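Probable outer membrane protein (Pseudomonas aeruginosa, PDB 3DWO) probably acts as an outer-membrane channel of the FadL family that carries long-chain fatty acids or other hydrophobic compounds across the outer membrane. Local coordinates at residues T99-V104 against S115-M120; G145-L150 against G163-R168. All coordinates share one frame; numbering follows the deposited sequence.

In the fold
Contacts 1 and 2 are consecutive beta hairpins of the barrel wall, strands 93-105 with 110-125 and 138-153 with 158-177, and they lie about 9 Å apart, centre to centre, on the same side of the chain's centre. Strands 110-125 and 138-153 are neighbours, so the two hairpins join edge to edge through probable hydrogen bonds, Thr147 N to Ser115 O at 2.7 Å and Gly145 N to Val117 O at 2.8 Å. Phe31 of the short helix 29-32 packs on Phe101, Ser115 and Val117 of contact 1 and on Thr147 and Ile165 of contact 2. On the other face each contact carries a C8E detergent, and Gln116 CB meets Leu146 CD2 at 4.0 Å.

Contact 1 of 2, residues T99-V104 against S115-M120; sequences TGFLVV and SQVVPM. With C8E ((hydroxyethyloxy)tri(ethyloxy)octane), chain L.
Phe101 and Ser115 pack closely on one face of this antiparallel pair, where ring atom CD1 of Phe101 lies 3.3 Å from CB of Ser115. With CG anti to the carbonyl carbon (chi1 -63°), the ring leans over the neighbouring strand, and its CE1 also reaches CG2 of Val117 at 4.0 Å. Phe31 of helix 29-32 packs on all three residues from inside the barrel. Two backbone bonds tie Gly100 to Gln116: Gly100 N to Gln116 O at 3.0 Å, on a carbonyl lone pair, and Gln116 N to Gly100 O at 2.9 Å. The opposite face is looser. Gly100 has no side chain there, and the C8E alkyl chain lies against the backbone, its C3 3.7 Å from Gly100 C. Gln116, bent at chi2 (-88°), folds back over Thr99; its NE2 bonds to Pro98 O, whereas OE1 approaches Thr99 N at a poor angle. Further along, a water bridges Thr99 OG1 and Val118 N, 3.1 Å from the latter. The chemistry is therefore divided: an inner face where Phe101 packs on Ser115 and Val117, and an outer face on which one detergent chain lies against the backbone and the glutamine amide is tied back to Pro98.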
ATOM      1  N   THR A  99       8.896  -4.014  12.095  1.00 31.95           N
ATOM      2  CA  THR A  99       8.959  -5.310  11.447  1.00 33.21           C
ATOM      3  C   THR A  99       9.805  -6.220  12.331  1.00 33.76           C
ATOM      4  O   THR A  99      10.857  -5.814  12.830  1.00 34.18           O
ATOM      5  CB  THR A  99       9.573  -5.201  10.041  1.00 35.52           C
ATOM      6  OG1 THR A  99       8.656  -4.519   9.172  1.00 37.67           O
ATOM      7  CG2 THR A  99       9.862  -6.578   9.473  1.00 37.11           C
ATOM      8  N   GLY A 100       9.324  -7.439  12.550  1.00 32.46           N
ATOM      9  CA  GLY A 100      10.050  -8.373  13.390  1.00 30.46           C
ATOM     10  C   GLY A 100      10.213  -9.745  12.766  1.00 29.83           C
ATOM     11  O   GLY A 100       9.293 -10.259  12.129  1.00 28.00           O
ATOM     12  N   PHE A 101      11.388 -10.338  12.950  1.00 29.18           N
ATOM     13  CA  PHE A 101      11.661 -11.661  12.405  1.00 29.42           C
ATOM     14  C   PHE A 101      12.365 -12.544  13.423  1.00 31.77           C
ATOM     15  O   PHE A 101      13.253 -12.099  14.158  1.00 31.61           O
ATOM     16  CB  PHE A 101      12.531 -11.561  11.153  1.00 28.71           C
ATOM     17  CG  PHE A 101      11.881 -10.830  10.012  1.00 28.41           C
ATOM     18  CD1 PHE A 101      10.798 -11.387   9.338  1.00 25.96           C
ATOM     19  CD2 PHE A 101      12.361  -9.588   9.603  1.00 26.12           C
ATOM     20  CE1 PHE A 101      10.202 -10.717   8.268  1.00 27.80           C
ATOM     21  CE2 PHE A 101      11.777  -8.910   8.538  1.00 27.01           C
ATOM     22  CZ  PHE A 101      10.694  -9.474   7.867  1.00 27.17           C
ATOM     23  N   LEU A 102      11.959 -13.804  13.456  1.00 32.08           N
ATOM     24  CA  LEU A 102      12.556 -14.769  14.358  1.00 33.60           C
ATOM     25  C   LEU A 102      12.702 -16.089  13.617  1.00 33.63           C
ATOM     26  O   LEU A 102      11.743 -16.592  13.030  1.00 34.88           O
ATOM     27  CB  LEU A 102      11.683 -14.954  15.601  1.00 32.75           C
ATOM     28  CG  LEU A 102      12.155 -16.045  16.563  1.00 34.58           C
ATOM     29  CD1 LEU A 102      13.540 -15.707  17.092  1.00 34.41           C
ATOM     30  CD2 LEU A 102      11.163 -16.174  17.701  1.00 34.76           C
ATOM     31  N   VAL A 103      13.913 -16.633  13.622  1.00 33.33           N
ATOM     32  CA  VAL A 103      14.170 -17.905  12.966  1.00 33.14           C
ATOM     33  C   VAL A 103      14.786 -18.864  13.976  1.00 33.75           C
ATOM     34  O   VAL A 103      15.785 -18.547  14.624  1.00 30.36           O
ATOM     35  CB  VAL A 103      15.118 -17.745  11.770  1.00 33.42           C
ATOM     36  CG1 VAL A 103      15.429 -19.111  11.180  1.00 33.40           C
ATOM     37  CG2 VAL A 103      14.476 -16.850  10.719  1.00 32.06           C
ATOM     38  N   VAL A 104      14.172 -20.035  14.101  1.00 34.25           N
ATOM     39  CA  VAL A 104      14.621 -21.048  15.047  1.00 35.75           C
ATOM     40  C   VAL A 104      14.760 -22.415  14.388  1.00 36.42           C
ATOM     41  O   VAL A 104      13.763 -23.104  14.163  1.00 35.64           O
ATOM     42  CB  VAL A 104      13.619 -21.189  16.212  1.00 35.29           C
ATOM     43  CG1 VAL A 104      14.119 -22.214  17.208  1.00 35.18           C
ATOM     44  CG2 VAL A 104      13.406 -19.845  16.882  1.00 35.78           C
ATOM     45  N   SER A 115       7.144 -13.873  12.383  1.00 30.73           N
ATOM     46  CA  SER A 115       7.373 -12.494  11.980  1.00 31.13           C
ATOM     47  C   SER A 115       6.158 -11.588  12.083  1.00 29.30           C
ATOM     48  O   SER A 115       5.012 -12.040  12.062  1.00 29.43           O
ATOM     49  CB  SER A 115       7.903 -12.440  10.543  1.00 31.65           C
ATOM     50  OG  SER A 115       6.857 -12.609   9.600  1.00 33.92           O
ATOM     51  N   GLN A 116       6.439 -10.297  12.217  1.00 28.18           N
ATOM     52  CA  GLN A 116       5.415  -9.271  12.273  1.00 28.07           C
ATOM     53  C   GLN A 116       5.752  -8.420  11.062  1.00 28.05           C
ATOM     54  O   GLN A 116       6.863  -7.897  10.958  1.00 27.47           O
ATOM     55  CB  GLN A 116       5.524  -8.457  13.559  1.00 28.95           C
ATOM     56  CG  GLN A 116       4.694  -7.191  13.555  1.00 30.39           C
ATOM     57  CD  GLN A 116       5.450  -6.017  12.975  1.00 32.36           C
ATOM     58  OE1 GLN A 116       6.495  -5.629  13.495  1.00 31.71           O
ATOM     59  NE2 GLN A 116       4.931  -5.447  11.894  1.00 34.10           N
ATOM     60  N   VAL A 117       4.794  -8.299  10.149  1.00 26.97           N
ATOM     61  CA  VAL A 117       4.990  -7.564   8.906  1.00 27.76           C
ATOM     62  C   VAL A 117       3.888  -6.541   8.597  1.00 26.57           C
ATOM     63  O   VAL A 117       2.819  -6.554   9.210  1.00 27.15           O
ATOM     64  CB  VAL A 117       5.108  -8.583   7.736  1.00 29.59           C
ATOM     65  CG1 VAL A 117       4.889  -7.906   6.408  1.00 34.26           C
ATOM     66  CG2 VAL A 117       6.487  -9.233   7.762  1.00 28.86           C
ATOM     67  N   VAL A 118       4.173  -5.648   7.649  1.00 24.27           N
ATOM     68  CA  VAL A 118       3.234  -4.617   7.213  1.00 22.17           C
ATOM     69  C   VAL A 118       3.163  -4.695   5.682  1.00 22.59           C
ATOM     70  O   VAL A 118       3.840  -3.945   4.980  1.00 20.47           O
ATOM     71  CB  VAL A 118       3.720  -3.209   7.631  1.00 22.81           C
ATOM     72  CG1 VAL A 118       2.648  -2.170   7.317  1.00 22.87           C
ATOM     73  CG2 VAL A 118       4.051  -3.189   9.126  1.00 23.31           C
ATOM     74  N   PRO A 119       2.335  -5.609   5.150  1.00 22.82           N
ATOM     75  CA  PRO A 119       2.170  -5.808   3.705  1.00 23.86           C
ATOM     76  C   PRO A 119       1.556  -4.643   2.936  1.00 26.23           C
ATOM     77  O   PRO A 119       1.909  -4.395   1.778  1.00 25.94           O
ATOM     78  CB  PRO A 119       1.270  -7.048   3.620  1.00 23.00           C
ATOM     79  CG  PRO A 119       1.451  -7.728   4.944  1.00 21.85           C
ATOM     80  CD  PRO A 119       1.509  -6.573   5.897  1.00 23.57           C
ATOM     81  N   MET A 120       0.628  -3.941   3.578  1.00 25.95           N
ATOM     82  CA  MET A 120      -0.074  -2.846   2.929  1.00 26.31           C
ATOM     83  C   MET A 120      -0.093  -1.567   3.745  1.00 26.36           C
ATOM     84  O   MET A 120      -0.208  -1.591   4.974  1.00 24.19           O
ATOM     85  CB  MET A 120      -1.507  -3.290   2.626  1.00 26.84           C
ATOM     86  CG  MET A 120      -1.918  -3.105   1.180  1.00 31.84           C
ATOM     87  SD  MET A 120      -2.990  -4.431   0.585  1.00 29.55           S
ATOM     88  CE  MET A 120      -4.430  -4.204   1.694  1.00 28.04           C
TER
HETATM   89  C1  C8E L 462       6.536 -11.977  15.836  1.00 55.31           C
HETATM   90  C2  C8E L 462       7.944 -12.118  16.174  1.00 55.10           C
HETATM   91  C3  C8E L 462       8.740 -10.905  15.989  1.00 55.80           C
HETATM   92  C4  C8E L 462      10.091 -11.209  16.422  1.00 55.84           C
HETATM   93  C5  C8E L 462      10.500 -10.213  17.442  1.00 57.20           C
HETATM   94  C6  C8E L 462      11.909 -10.350  17.743  1.00 56.71           C
HETATM   95  O   HOH W   1       7.080  -5.351   6.770  1.00 33.24           O

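Contact 2 of 2, residues G145-L150 against G163-R168; sequences GLTGSL and GVIIQR. With C8E ((hydroxyethyloxy)tri(ethyloxy)octane), chain H.
Gly163 meets Ser149 with their CA atoms only 3.8 Å apart, in a non-hydrogen-bonded pair that leaves little room for a side chain on the glycine. The C8E alkyl chain runs beside this end, its C5 3.7 Å from Gly163 CA, and Ser149 OG turns to another partner, Ala30 O. Val164 comes next and pairs with Gly148 through two backbone bonds, 2.9 Å from Val164 N to Gly148 O and 3.1 Å from Gly148 N to Val164 O. Its CG1, placed between backbone N and carbonyl carbon (chi1 55°), rests over Gly148 O at 3.7 Å on the same face as the detergent. Ile165 points to the opposite face, against Thr147. The Thr147 hydroxyl OG1 lies 3.5 Å from CB of Ile165, with CG1 nearly as close, while Ile165 CD1 extends on to Gly145 CA, where the glycine makes space for it. Thr147 OG1 is buried in this apolar setting with no polar partner in the model, and Phe31 of helix 29-32 packs on both side chains. At Ile166 the chain again forms a bonded pair, this time with Leu146: the bond from Ile166 N to Leu146 O is 2.8 Å long and nearly straight at 168°. Both side chains lie on the surface, and another C8E touches Ile166. Gln167 then faces inward again, opposite Gly145. Such a regular antiparallel hairpin, apolar and detergent-bound outside and packed within against helix 29-32, is characteristic of a transmembrane beta-barrel and consistent with the N-terminal hatch of FadL-type barrels.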
ATOM      1  N   GLY A 145       0.493  -7.972   9.647  1.00 25.56           N
ATOM      2  CA  GLY A 145       0.313  -9.403   9.773  1.00 26.61           C
ATOM      3  C   GLY A 145       1.297 -10.105  10.688  1.00 27.33           C
ATOM      4  O   GLY A 145       2.445  -9.674  10.845  1.00 25.73           O
ATOM      5  N   LEU A 146       0.825 -11.183  11.308  1.00 26.32           N
ATOM      6  CA  LEU A 146       1.643 -12.010  12.186  1.00 29.01           C
ATOM      7  C   LEU A 146       1.809 -13.308  11.401  1.00 30.34           C
ATOM      8  O   LEU A 146       0.836 -13.857  10.882  1.00 31.01           O
ATOM      9  CB  LEU A 146       0.928 -12.245  13.522  1.00 29.85           C
ATOM     10  CG  LEU A 146       0.665 -10.938  14.280  1.00 32.80           C
ATOM     11  CD1 LEU A 146      -0.003 -11.216  15.624  1.00 33.16           C
ATOM     12  CD2 LEU A 146       1.988 -10.200  14.486  1.00 32.78           C
ATOM     13  N   THR A 147       3.042 -13.795  11.312  1.00 31.34           N
ATOM     14  CA  THR A 147       3.330 -14.979  10.515  1.00 32.81           C
ATOM     15  C   THR A 147       4.004 -16.152  11.216  1.00 32.15           C
ATOM     16  O   THR A 147       4.710 -15.987  12.204  1.00 32.94           O
ATOM     17  CB  THR A 147       4.210 -14.572   9.304  1.00 33.82           C
ATOM     18  OG1 THR A 147       3.470 -13.689   8.454  1.00 37.26           O
ATOM     19  CG2 THR A 147       4.636 -15.774   8.511  1.00 37.89           C
ATOM     20  N   GLY A 148       3.770 -17.341  10.670  1.00 31.99           N
ATOM     21  CA  GLY A 148       4.369 -18.558  11.180  1.00 31.22           C
ATOM     22  C   GLY A 148       4.760 -19.373   9.957  1.00 32.52           C
ATOM     23  O   GLY A 148       3.934 -19.578   9.063  1.00 32.58           O
ATOM     24  N   SER A 149       6.009 -19.824   9.884  1.00 30.84           N
ATOM     25  CA  SER A 149       6.430 -20.598   8.723  1.00 31.11           C
ATOM     26  C   SER A 149       7.336 -21.763   9.074  1.00 31.97           C
ATOM     27  O   SER A 149       7.894 -21.837  10.172  1.00 31.21           O
ATOM     28  CB  SER A 149       7.134 -19.700   7.703  1.00 30.35           C
ATOM     29  OG  SER A 149       8.324 -19.157   8.248  1.00 32.51           O
ATOM     30  N   LEU A 150       7.489 -22.664   8.113  1.00 32.57           N
ATOM     31  CA  LEU A 150       8.302 -23.849   8.303  1.00 33.43           C
ATOM     32  C   LEU A 150       9.115 -24.123   7.044  1.00 33.16           C
ATOM     33  O   LEU A 150       8.622 -23.933   5.933  1.00 32.37           O
ATOM     34  CB  LEU A 150       7.379 -25.035   8.586  1.00 33.85           C
ATOM     35  CG  LEU A 150       7.869 -26.152   9.499  1.00 36.97           C
ATOM     36  CD1 LEU A 150       8.176 -25.581  10.886  1.00 35.63           C
ATOM     37  CD2 LEU A 150       6.794 -27.232   9.587  1.00 36.52           C
ATOM     38  N   GLY A 163       4.173 -21.202   4.817  1.00 31.49           N
ATOM     39  CA  GLY A 163       3.768 -20.457   5.990  1.00 30.48           C
ATOM     40  C   GLY A 163       2.367 -19.902   5.892  1.00 29.76           C
ATOM     41  O   GLY A 163       1.744 -19.912   4.828  1.00 29.44           O
ATOM     42  N   VAL A 164       1.867 -19.423   7.022  1.00 28.54           N
ATOM     43  CA  VAL A 164       0.538 -18.842   7.087  1.00 28.60           C
ATOM     44  C   VAL A 164       0.663 -17.467   7.708  1.00 28.02           C
ATOM     45  O   VAL A 164       1.436 -17.271   8.637  1.00 28.42           O
ATOM     46  CB  VAL A 164      -0.399 -19.671   7.977  1.00 29.92           C
ATOM     47  CG1 VAL A 164       0.220 -19.837   9.350  1.00 30.70           C
ATOM     48  CG2 VAL A 164      -1.751 -18.973   8.102  1.00 28.88           C
ATOM     49  N   ILE A 165      -0.093 -16.513   7.190  1.00 27.12           N
ATOM     50  CA  ILE A 165      -0.056 -15.171   7.741  1.00 26.84           C
ATOM     51  C   ILE A 165      -1.449 -14.787   8.207  1.00 26.09           C
ATOM     52  O   ILE A 165      -2.422 -14.961   7.473  1.00 25.90           O
ATOM     53  CB  ILE A 165       0.444 -14.146   6.689  1.00 26.49           C
ATOM     54  CG1 ILE A 165       0.229 -12.720   7.202  1.00 26.33           C
ATOM     55  CG2 ILE A 165      -0.263 -14.371   5.363  1.00 25.16           C
ATOM     56  CD1 ILE A 165       0.750 -11.645   6.263  1.00 25.67           C
ATOM     57  N   ILE A 166      -1.553 -14.312   9.444  1.00 25.34           N
ATOM     58  CA  ILE A 166      -2.845 -13.874   9.958  1.00 24.54           C
ATOM     59  C   ILE A 166      -2.771 -12.371   9.816  1.00 24.87           C
ATOM     60  O   ILE A 166      -1.993 -11.691  10.493  1.00 25.16           O
ATOM     61  CB  ILE A 166      -3.069 -14.262  11.424  1.00 23.72           C
ATOM     62  CG1 ILE A 166      -2.963 -15.781  11.578  1.00 25.55           C
ATOM     63  CG2 ILE A 166      -4.460 -13.827  11.857  1.00 22.95           C
ATOM     64  CD1 ILE A 166      -3.950 -16.564  10.707  1.00 26.60           C
ATOM     65  N   GLN A 167      -3.597 -11.867   8.915  1.00 23.65           N
ATOM     66  CA  GLN A 167      -3.609 -10.466   8.566  1.00 24.90           C
ATOM     67  C   GLN A 167      -4.774  -9.623   9.086  1.00 24.41           C
ATOM     68  O   GLN A 167      -5.923 -10.061   9.133  1.00 24.97           O
ATOM     69  CB  GLN A 167      -3.518 -10.404   7.035  1.00 24.39           C
ATOM     70  CG  GLN A 167      -3.805  -9.091   6.418  1.00 27.47           C
ATOM     71  CD  GLN A 167      -5.258  -8.740   6.467  1.00 23.40           C
ATOM     72  OE1 GLN A 167      -5.601  -7.593   6.706  1.00 28.47           O
ATOM     73  NE2 GLN A 167      -6.129  -9.721   6.231  1.00 21.46           N
ATOM     74  N   ARG A 168      -4.458  -8.396   9.472  1.00 24.79           N
ATOM     75  CA  ARG A 168      -5.460  -7.459   9.950  1.00 25.77           C
ATOM     76  C   ARG A 168      -5.336  -6.170   9.137  1.00 23.75           C
ATOM     77  O   ARG A 168      -4.288  -5.530   9.124  1.00 23.25           O
ATOM     78  CB  ARG A 168      -5.256  -7.166  11.436  1.00 28.64           C
ATOM     79  CG  ARG A 168      -6.046  -5.967  11.939  1.00 34.63           C
ATOM     80  CD  ARG A 168      -7.539  -6.197  11.888  1.00 41.73           C
ATOM     81  NE  ARG A 168      -8.277  -4.972  12.186  1.00 48.95           N
ATOM     82  CZ  ARG A 168      -8.086  -4.228  13.272  1.00 51.04           C
ATOM     83  NH1 ARG A 168      -7.176  -4.584  14.170  1.00 53.28           N
ATOM     84  NH2 ARG A 168      -8.797  -3.120  13.457  1.00 50.76           N
TER
HETATM   85  C2  C8E H 458      -0.069 -24.570   4.663  1.00 63.96           C
HETATM   86  C3  C8E H 458       0.949 -23.661   5.182  1.00 63.93           C
HETATM   87  C4  C8E H 458       1.801 -24.437   6.062  1.00 64.22           C
HETATM   88  C5  C8E H 458       2.195 -23.594   7.212  1.00 63.43           C
HETATM   89  C6  C8E H 458       2.657 -24.435   8.299  1.00 63.05           C
HETATM   90  C7  C8E H 458       3.561 -23.509   8.957  1.00 63.06           C
HETATM   91  C8  C8E H 458       3.178 -23.400  10.375  1.00 63.03           C
HETATM   92  O9  C8E H 458       3.197 -22.227  11.161  1.00 64.76           O